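Local coordinates for Low molecular weight heat shock protein (Xanthomonas axonopodis pv. citri, PDB 3GLA) that probably acts as a small heat-shock chaperone of the alpha-crystallin family in the stress response, helping to keep other proteins from aggregating, at residues Phe70-Pro73 against Asp74-Ala78. Sequence-based numbering, arbitrary orientation.
Sequences FALP and DSADA
With helical-type phi and psi at both Asp-74 and Ser-75, the chain doubles back after Pro-73 and brings Ala-76 over Leu-72. On the Leu-72 side chi1 is -70°, placing CG opposite the carbonyl carbon and next to the backbone N; chi2 is extended, and both CB and the CD1 methyl of Leu-72 meet the methyl of Ala-76. Leu-72 CB lies 3.8 Å from Ala-76 CB, and Leu-72 CD1 is almost as near, at 3.9 Å from that same CB.

The bend is closed by the amide of Ala-76, whose N donates to Pro-73 O at 2.8 Å. The N-H runs nearly straight to the oxygen, at 167°, but comes in from above the carbonyl plane, 41° out of it. The methyl of Ala-76 also packs against this oxygen, with CB 3.3 Å from Pro-73 O. A water lies within donating distance of Ala-76 O, at 2.8 Å, and more weakly of Pro-73 O; with more acceptors around it than protons, it may bridge the two. Farther round, Ser-75 OG rests 3.7 Å from CB of the Pro-73 ring. CB of Asp-74 points away from the preceding residues, yet its CG stays beside its own backbone N, which leaves OD2 4.1 Å from Pro-73 C.

Phe-16 of strand 15-21 touches Pro-73, Ser-75 and Ala-76, and Met-34 of strand 31-35 covers the pair of Leu-72 and Ala-76, the latter being the buried residue of the turn. Leu-72, just before the turn, is backbone-bonded to Gly-37, and Ser-75, within it, to Arg-97. This is a type I beta turn from Pro-73 to Ala-76, opening the connection by which the chain leaves strand 64-71 of one sheet for strand 82-86 of the other in the alpha-crystallin beta sandwich.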
loop_
_atom_site.group_PDB
_atom_site.type_symbol
_atom_site.label_atom_id
_atom_site.label_comp_id
_atom_site.label_asym_id
_atom_site.label_seq_id
_atom_site.Cartn_x
_atom_site.Cartn_y
_atom_site.Cartn_z
ATOM N N PHE B 70 0.031 9.083 -16.099
ATOM C CA PHE B 70 -0.671 8.109 -16.874
ATOM C C PHE B 70 -1.463 8.855 -17.959
ATOM O O PHE B 70 -2.490 9.450 -17.672
ATOM C CB PHE B 70 -1.609 7.267 -16.104
ATOM C CG PHE B 70 -0.904 6.571 -14.944
ATOM C CD1 PHE B 70 -0.770 7.232 -13.720
ATOM C CD2 PHE B 70 -0.165 5.433 -15.181
ATOM C CE1 PHE B 70 -0.086 6.647 -12.660
ATOM C CE2 PHE B 70 0.576 4.831 -14.111
ATOM C CZ PHE B 70 0.585 5.460 -12.853
ATOM N N ALA B 71 -0.999 8.793 -19.184
ATOM C CA ALA B 71 -1.836 9.342 -20.261
ATOM C C ALA B 71 -3.099 8.481 -20.326
ATOM O O ALA B 71 -3.077 7.268 -20.302
ATOM C CB ALA B 71 -1.026 9.143 -21.593
ATOM N N LEU B 72 -4.296 9.099 -20.429
ATOM C CA LEU B 72 -5.500 8.368 -20.495
ATOM C C LEU B 72 -6.159 8.733 -21.879
ATOM O O LEU B 72 -5.699 9.692 -22.518
ATOM C CB LEU B 72 -6.438 8.924 -19.440
ATOM C CG LEU B 72 -5.964 8.575 -17.989
ATOM C CD1 LEU B 72 -6.976 9.270 -17.089
ATOM C CD2 LEU B 72 -6.081 7.095 -17.810
ATOM N N PRO B 73 -7.088 7.923 -22.260
ATOM C CA PRO B 73 -7.756 8.184 -23.581
ATOM C C PRO B 73 -8.390 9.533 -23.545
ATOM O O PRO B 73 -8.780 10.071 -22.477
ATOM C CB PRO B 73 -8.860 7.145 -23.615
ATOM C CG PRO B 73 -8.268 5.956 -22.886
ATOM C CD PRO B 73 -7.646 6.709 -21.686
ATOM N N ASP B 74 -8.533 10.096 -24.754
ATOM C CA ASP B 74 -9.127 11.390 -24.906
ATOM C C ASP B 74 -10.473 11.488 -24.333
ATOM O O ASP B 74 -10.930 12.617 -23.997
ATOM C CB ASP B 74 -9.205 11.707 -26.402
ATOM C CG ASP B 74 -7.912 12.285 -26.898
ATOM O OD1 ASP B 74 -7.831 12.614 -28.111
ATOM O OD2 ASP B 74 -6.961 12.463 -26.087
ATOM N N SER B 75 -11.140 10.384 -24.157
ATOM C CA SER B 75 -12.430 10.410 -23.545
ATOM C C SER B 75 -12.419 10.832 -22.056
ATOM O O SER B 75 -13.415 11.193 -21.469
ATOM C CB SER B 75 -13.118 9.089 -23.597
ATOM O OG SER B 75 -12.402 8.028 -22.853
ATOM N N ALA B 76 -11.252 10.737 -21.451
ATOM C CA ALA B 76 -11.284 10.943 -19.993
ATOM C C ALA B 76 -11.438 12.440 -19.768
ATOM O O ALA B 76 -10.797 13.242 -20.403
ATOM C CB ALA B 76 -9.870 10.452 -19.425
ATOM N N ASP B 77 -12.199 12.791 -18.771
ATOM C CA ASP B 77 -12.406 14.231 -18.527
ATOM C C ASP B 77 -11.690 14.662 -17.235
ATOM O O ASP B 77 -12.156 14.355 -16.175
ATOM C CB ASP B 77 -13.899 14.304 -18.276
ATOM C CG ASP B 77 -14.385 15.753 -18.129
ATOM O OD1 ASP B 77 -15.633 15.881 -18.137
ATOM O OD2 ASP B 77 -13.581 16.675 -17.974
ATOM N N ALA B 78 -10.607 15.386 -17.425
ATOM C CA ALA B 78 -9.720 15.816 -16.359
ATOM C C ALA B 78 -10.455 16.638 -15.356
ATOM O O ALA B 78 -10.283 16.499 -14.175
ATOM C CB ALA B 78 -8.592 16.631 -16.974
HETATM O O HOH W 1 -8.369 13.310 -21.730
#